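Local coordinates for protein thermosome subunit (Methanococcoides burtonii, PDB 3AQ1) that probably uses ATP binding and hydrolysis to assist the folding of unfolded proteins, as a group II chaperonin, at residues His80-Cys85 with Gln454-Ala459; Glu229-Val234 with Tyr254-Ala259; Lys304-Arg307 with Thr312-Thr315. All coordinates share one frame; numbering follows the deposited sequence.

Contact 1 of 3, residues His80-Cys85 with Gln454-Ala459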
# COMPACT_ATOMS: atom_id res chain seq x y z
N HIS A 80 28.67 -8.67 1.77
CA HIS A 80 28.44 -9.99 2.30
C HIS A 80 27.64 -9.86 3.61
O HIS A 80 26.73 -10.65 3.89
CB HIS A 80 29.78 -10.71 2.51
CG HIS A 80 29.65 -12.16 2.87
ND1 HIS A 80 30.65 -12.85 3.53
CD2 HIS A 80 28.65 -13.04 2.67
CE1 HIS A 80 30.26 -14.10 3.72
NE2 HIS A 80 29.05 -14.24 3.21
N ALA A 81 27.96 -8.82 4.37
CA ALA A 81 27.22 -8.54 5.60
C ALA A 81 25.75 -8.33 5.30
O ALA A 81 24.90 -8.99 5.88
CB ALA A 81 27.80 -7.34 6.31
N ALA A 82 25.45 -7.41 4.39
CA ALA A 82 24.06 -7.10 4.04
C ALA A 82 23.30 -8.34 3.63
O ALA A 82 22.13 -8.51 3.98
CB ALA A 82 24.01 -6.08 2.94
N GLU A 83 23.95 -9.21 2.87
CA GLU A 83 23.31 -10.42 2.39
C GLU A 83 23.08 -11.41 3.53
O GLU A 83 22.05 -12.10 3.59
CB GLU A 83 24.13 -11.03 1.24
CG GLU A 83 24.10 -10.16 -0.03
CD GLU A 83 25.22 -10.47 -1.00
OE1 GLU A 83 26.15 -11.23 -0.63
OE2 GLU A 83 25.18 -9.94 -2.14
N LYS A 84 24.03 -11.46 4.45
CA LYS A 84 23.89 -12.28 5.65
C LYS A 84 22.79 -11.77 6.59
O LYS A 84 22.25 -12.52 7.38
CB LYS A 84 25.21 -12.38 6.39
CG LYS A 84 25.23 -13.45 7.46
CD LYS A 84 24.88 -14.82 6.88
CE LYS A 84 24.87 -15.90 7.97
NZ LYS A 84 24.04 -17.08 7.61
N CYS A 85 22.46 -10.48 6.51
CA CYS A 85 21.37 -9.93 7.32
C CYS A 85 20.03 -10.39 6.77
O CYS A 85 19.09 -10.62 7.52
CB CYS A 85 21.41 -8.39 7.36
SG CYS A 85 22.65 -7.69 8.50
N GLN A 454 15.19 -3.17 2.62
CA GLN A 454 15.52 -2.13 1.67
C GLN A 454 16.48 -1.12 2.31
O GLN A 454 17.46 -0.70 1.69
CB GLN A 454 14.27 -1.44 1.14
CG GLN A 454 14.00 -1.70 -0.34
CD GLN A 454 12.52 -1.58 -0.71
OE1 GLN A 454 11.90 -2.56 -1.15
NE2 GLN A 454 11.95 -0.39 -0.52
N ALA A 455 16.21 -0.75 3.56
CA ALA A 455 17.05 0.21 4.25
C ALA A 455 18.47 -0.34 4.45
O ALA A 455 19.44 0.35 4.18
CB ALA A 455 16.43 0.64 5.56
N ILE A 456 18.59 -1.58 4.90
CA ILE A 456 19.91 -2.16 5.10
C ILE A 456 20.70 -2.25 3.79
O ILE A 456 21.85 -1.83 3.73
CB ILE A 456 19.85 -3.53 5.77
CG1 ILE A 456 19.42 -3.38 7.23
CG2 ILE A 456 21.20 -4.22 5.70
CD1 ILE A 456 19.20 -4.69 7.94
N ASN A 457 20.07 -2.77 2.74
CA ASN A 457 20.72 -2.84 1.44
C ASN A 457 21.09 -1.46 0.85
O ASN A 457 22.12 -1.30 0.20
CB ASN A 457 19.89 -3.66 0.44
CG ASN A 457 19.77 -5.14 0.83
OD1 ASN A 457 20.49 -5.64 1.70
ND2 ASN A 457 18.84 -5.84 0.18
N ALA A 458 20.25 -0.46 1.09
CA ALA A 458 20.55 0.86 0.57
C ALA A 458 21.73 1.49 1.32
O ALA A 458 22.61 2.09 0.71
CB ALA A 458 19.31 1.77 0.62
N ALA A 459 21.76 1.33 2.63
CA ALA A 459 22.87 1.86 3.40
C ALA A 459 24.16 1.22 2.90
O ALA A 459 25.15 1.90 2.66
CB ALA A 459 22.68 1.58 4.87
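Ala-82 and Cys-85 face Ile-456 and Asn-457 in an antiparallel pair of helices, a worked example of how the helical equatorial domain of a group II chaperonin is assembled from the two distant ends of its chain. Helix 71-92 and helix 449-467 run at 173° to each other here, and their local axes approach to 9.6 Å. The CA atoms of Ala-82 and Asn-457 lie 6.0 Å apart, a spacing consistent with the small side chain of Ala-82 at this point.

The apolar part of the contact centres on Ile-456, whose two branches divide the work. Its CG2 methyl reaches the methyl of Ala-82, with CG2 4.4 Å from CB. The longer branch is fully stretched (chi2 174°), which carries CD1 one turn along the facing helix to within 4.3 Å of Cys-85 CB. The thiol itself stands a little farther off, SG being 4.6 Å from Ile-456 CD1, so the methylene of the cysteine makes the closer approach. These are loose van der Waals contacts, and other helices complete the buried layer: Ile-456 and Cys-85 both touch Phe-391 of helix 383-394, and on helix 364-378 Ile-456 meets Leu-369 while Cys-85 meets Leu-373.

The polar fringe belongs to Asn-457, which is partly exposed. Its CB leaves the helix to one side of the partner, yet CG is anti to the carbonyl carbon (chi1 -65°), and this rotation swings the end of the amide back over Ala-82. The pairing is van der Waals contact between an amide and a methyl, with Asn-457 OD1 3.8 Å from Ala-82 CB. The carbonyl O of Ala-82, 4.0 Å from Asn-457 OD1, is another acceptor and so offers it no hydrogen bond.

Contact 2 of 3, residues Glu229-Val234 with Tyr254-Ala259; sequences EMAEKV and YYIEKA
Ala-231 projects its methyl into the angle between Tyr-255 and Ile-256, where two helices of the apical domain pack at a crossing angle of -35°. Helix 226-235 and helix 250-258 alternate with the parallel strands 184-193, 241-244 and 262-264, so this is the helix layer of two successive beta-alpha-beta crossovers. The local axes come within 9.2 Å of each other, closest in CA register at Ala-231 and Ile-256.

Tyr-255 presents its edge to the alanine. Ala-231 CB lies near the ring plane, 3.7 Å from Tyr-255 CB and 4.0 Å from CD2. The methyl sits at the CB end of the ring, by CD2, while the hydroxyl at the far end points away from it and accepts a hydrogen bond from NE of Arg-228, one turn before Ala-231 on the partner helix.

Ile-256 approaches on a different course. Its CB leaves the helix obliquely, but chi1 of -63° turns CG1 toward the partner and the extended chi2 (179°) carries CD1 farther, bringing CG1 to 4.2 Å from Ala-231 CB and CD1 to 4.4 Å from Val-234 CG1. Val-234 in turn rests on Leu-191 and Leu-193 of strand 184-193, joining the helix pair to the sheet.

Between the segments the contact is wholly apolar, which implies that fit and exclusion of water hold the helices together, with the Tyr-255 hydroxyl adding one polar tie, to Arg-228, beside it.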
# COMPACT_ATOMS: atom_id res chain seq x y z
N GLU A 229 -25.07 12.49 -36.61
CA GLU A 229 -23.86 11.76 -36.95
C GLU A 229 -22.87 11.58 -35.78
O GLU A 229 -22.19 10.56 -35.69
CB GLU A 229 -23.16 12.40 -38.15
CG GLU A 229 -23.98 12.31 -39.42
CD GLU A 229 -23.25 12.88 -40.61
OE1 GLU A 229 -22.28 13.65 -40.40
OE2 GLU A 229 -23.64 12.56 -41.76
N MET A 230 -22.79 12.56 -34.89
CA MET A 230 -21.95 12.40 -33.72
C MET A 230 -22.51 11.29 -32.83
O MET A 230 -21.82 10.33 -32.49
CB MET A 230 -21.90 13.71 -32.94
CG MET A 230 -21.00 13.70 -31.73
SD MET A 230 -19.93 15.12 -31.88
CE MET A 230 -19.09 14.68 -33.41
N ALA A 231 -23.78 11.43 -32.47
CA ALA A 231 -24.43 10.42 -31.64
C ALA A 231 -24.39 9.03 -32.31
O ALA A 231 -24.14 8.03 -31.64
CB ALA A 231 -25.86 10.84 -31.31
N GLU A 232 -24.63 8.99 -33.61
CA GLU A 232 -24.69 7.70 -34.31
C GLU A 232 -23.38 6.90 -34.22
O GLU A 232 -23.40 5.67 -34.18
CB GLU A 232 -25.12 7.89 -35.77
CG GLU A 232 -25.32 6.59 -36.51
CD GLU A 232 -26.46 5.77 -35.93
OE1 GLU A 232 -27.38 6.37 -35.32
OE2 GLU A 232 -26.44 4.52 -36.09
N LYS A 233 -22.25 7.60 -34.18
CA LYS A 233 -20.97 6.91 -34.03
C LYS A 233 -20.86 6.23 -32.65
O LYS A 233 -20.25 5.18 -32.52
CB LYS A 233 -19.81 7.87 -34.27
CG LYS A 233 -19.87 8.60 -35.62
CD LYS A 233 -18.69 9.53 -35.82
CE LYS A 233 -18.64 10.08 -37.23
NZ LYS A 233 -17.67 11.20 -37.32
N VAL A 234 -21.47 6.83 -31.63
CA VAL A 234 -21.52 6.20 -30.31
C VAL A 234 -22.52 5.05 -30.35
O VAL A 234 -22.22 3.95 -29.87
CB VAL A 234 -21.93 7.19 -29.18
CG1 VAL A 234 -22.15 6.44 -27.89
CG2 VAL A 234 -20.88 8.28 -28.99
N TYR A 254 -30.28 12.87 -26.56
CA TYR A 254 -31.61 12.43 -26.96
C TYR A 254 -31.57 11.17 -27.85
O TYR A 254 -32.31 10.22 -27.63
CB TYR A 254 -32.37 13.57 -27.65
CG TYR A 254 -33.72 13.15 -28.18
CD1 TYR A 254 -34.75 12.83 -27.32
CD2 TYR A 254 -33.95 13.06 -29.55
CE1 TYR A 254 -35.97 12.44 -27.80
CE2 TYR A 254 -35.17 12.67 -30.04
CZ TYR A 254 -36.19 12.36 -29.16
OH TYR A 254 -37.43 11.97 -29.62
N TYR A 255 -30.70 11.19 -28.86
CA TYR A 255 -30.48 10.04 -29.73
C TYR A 255 -29.93 8.83 -28.99
O TYR A 255 -30.38 7.70 -29.20
CB TYR A 255 -29.54 10.43 -30.87
CG TYR A 255 -30.11 11.51 -31.75
CD1 TYR A 255 -31.45 11.50 -32.11
CD2 TYR A 255 -29.32 12.54 -32.22
CE1 TYR A 255 -31.99 12.49 -32.90
CE2 TYR A 255 -29.85 13.53 -33.03
CZ TYR A 255 -31.18 13.50 -33.36
OH TYR A 255 -31.70 14.49 -34.16
N ILE A 256 -28.95 9.08 -28.13
CA ILE A 256 -28.34 8.03 -27.34
C ILE A 256 -29.39 7.45 -26.42
O ILE A 256 -29.53 6.24 -26.28
CB ILE A 256 -27.15 8.58 -26.52
CG1 ILE A 256 -26.06 9.09 -27.46
CG2 ILE A 256 -26.57 7.50 -25.62
CD1 ILE A 256 -24.88 9.65 -26.75
N GLU A 257 -30.16 8.34 -25.82
CA GLU A 257 -31.25 7.96 -24.94
C GLU A 257 -32.28 7.12 -25.68
O GLU A 257 -32.73 6.07 -25.19
CB GLU A 257 -31.90 9.20 -24.36
CG GLU A 257 -33.06 8.91 -23.48
CD GLU A 257 -34.35 8.92 -24.24
OE1 GLU A 257 -34.67 9.96 -24.84
OE2 GLU A 257 -35.04 7.88 -24.21
N LYS A 258 -32.67 7.58 -26.87
CA LYS A 258 -33.66 6.84 -27.65
C LYS A 258 -33.16 5.46 -28.06
O LYS A 258 -33.95 4.53 -28.15
CB LYS A 258 -34.19 7.66 -28.84
CG LYS A 258 -35.34 8.64 -28.47
CD LYS A 258 -36.52 7.89 -27.84
CE LYS A 258 -37.46 8.78 -27.04
NZ LYS A 258 -38.09 8.05 -25.88
N ALA A 259 -31.85 5.31 -28.24
CA ALA A 259 -31.28 3.99 -28.52
C ALA A 259 -31.20 3.03 -27.31
O ALA A 259 -30.70 1.92 -27.43
CB ALA A 259 -29.90 4.14 -29.21

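Contact 3 of 3, residues Lys304-Arg307 with Thr312-Thr315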
# COMPACT_ATOMS: atom_id res chain seq x y z
N LYS A 304 -28.42 3.36 -8.44
CA LYS A 304 -29.08 3.11 -7.16
C LYS A 304 -29.32 4.42 -6.45
O LYS A 304 -28.53 5.37 -6.61
CB LYS A 304 -28.26 2.19 -6.26
CG LYS A 304 -28.25 0.72 -6.64
CD LYS A 304 -27.79 -0.15 -5.47
CE LYS A 304 -28.44 -1.55 -5.53
NZ LYS A 304 -28.32 -2.29 -4.23
N GLU A 305 -30.39 4.48 -5.68
CA GLU A 305 -30.60 5.61 -4.78
C GLU A 305 -30.03 5.34 -3.36
O GLU A 305 -30.53 4.48 -2.64
CB GLU A 305 -32.09 5.99 -4.73
CG GLU A 305 -32.34 7.45 -4.38
CD GLU A 305 -33.52 8.04 -5.13
OE1 GLU A 305 -34.13 7.32 -5.94
OE2 GLU A 305 -33.84 9.23 -4.90
N VAL A 306 -28.96 6.05 -3.01
CA VAL A 306 -28.46 6.11 -1.64
C VAL A 306 -28.31 7.59 -1.30
O VAL A 306 -27.50 8.28 -1.91
CB VAL A 306 -27.11 5.37 -1.45
CG1 VAL A 306 -26.52 5.65 -0.05
CG2 VAL A 306 -27.29 3.88 -1.68
N ARG A 307 -29.10 8.06 -0.35
CA ARG A 307 -29.40 9.50 -0.25
C ARG A 307 -28.25 10.50 -0.23
O ARG A 307 -27.09 10.17 0.07
CB ARG A 307 -30.42 9.82 0.85
CG ARG A 307 -31.81 10.10 0.28
CD ARG A 307 -32.73 10.74 1.29
NE ARG A 307 -34.12 10.69 0.83
CZ ARG A 307 -35.16 11.15 1.52
NH1 ARG A 307 -34.98 11.71 2.71
NH2 ARG A 307 -36.38 11.06 1.01
N THR A 312 -23.82 5.53 -9.66
CA THR A 312 -23.76 4.46 -10.67
C THR A 312 -22.94 3.24 -10.23
O THR A 312 -21.72 3.33 -10.11
CB THR A 312 -23.20 4.97 -11.99
OG1 THR A 312 -24.13 5.89 -12.56
CG2 THR A 312 -23.03 3.82 -12.95
N TYR A 313 -23.61 2.12 -9.99
CA TYR A 313 -22.95 0.86 -9.61
C TYR A 313 -22.59 -0.02 -10.84
O TYR A 313 -23.44 -0.34 -11.67
CB TYR A 313 -23.84 0.06 -8.65
CG TYR A 313 -24.03 0.66 -7.27
CD1 TYR A 313 -23.55 0.00 -6.14
CD2 TYR A 313 -24.70 1.86 -7.09
CE1 TYR A 313 -23.72 0.53 -4.89
CE2 TYR A 313 -24.88 2.40 -5.83
CZ TYR A 313 -24.39 1.73 -4.73
OH TYR A 313 -24.56 2.27 -3.48
N VAL A 314 -21.33 -0.42 -10.94
CA VAL A 314 -20.86 -1.33 -11.98
C VAL A 314 -20.36 -2.63 -11.33
O VAL A 314 -19.23 -2.71 -10.90
CB VAL A 314 -19.72 -0.68 -12.79
CG1 VAL A 314 -19.28 -1.59 -13.89
CG2 VAL A 314 -20.17 0.65 -13.35
N THR A 315 -21.23 -3.63 -11.24
CA THR A 315 -20.90 -4.89 -10.57
C THR A 315 -20.79 -6.08 -11.53
O THR A 315 -21.15 -6.00 -12.70
CB THR A 315 -21.96 -5.24 -9.51
OG1 THR A 315 -23.23 -5.39 -10.15
CG2 THR A 315 -22.08 -4.15 -8.50
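Lys-304 and Tyr-313 belong to the antiparallel strands of a beta hairpin, 300-305 with 310-317, in which the nearest CA atoms of the two segments, those of Lys-304 and Thr-312, are 6.5 Å apart. Backbone bonds of Lys-304 with Met-311 and of Tyr-313 with Glu-302 place the two side chains diagonally on the same face of this apical-domain sheet.

The lysine passes over the tyrosine ring, the two side chains crossing at about a right angle. With CG anti to the carbonyl carbon (chi1 -75°) and the chain extended beyond it, CB starts at the CE2 side of the ring, CG follows over the face, and CD arrives above the centre. That last step is a CH-pi contact: Lys-304 CD sits 3.9 Å from the centroid of the Tyr-313 ring, 9° off the normal. The chain then climbs away, leaving NZ 5.7 Å from that centroid. At the far end of the ring, the poorly ordered Val-306 sets its CG2 methyl 3.6 Å from Tyr-313 OH.

The attraction thus comes chiefly from the aliphatic methylenes of the lysine on the aromatic face; the ammonium is too distant for more than a weak cation-pi share.

How the contacts relate
The modelled chain enters through the equatorial domain, and helix 71-92 supplies the first half of contact 1. Its partner, helix 449-467, arrives only near the end, so contact 1 closes a loop of 368 intervening residues in which the other two contacts are nested. They follow in series inside it, without crossing: contact 2 closes a short loop between neighbouring helices of the apical domain, and contact 3 the tight loop of the hairpin 300-305/310-317 in the sheet of the same domain. Contacts 2 and 3 have centres about 24 Å apart and share a side of the molecule. Contact 1 lies on the opposite side, its centre about 61 Å from that of contact 2.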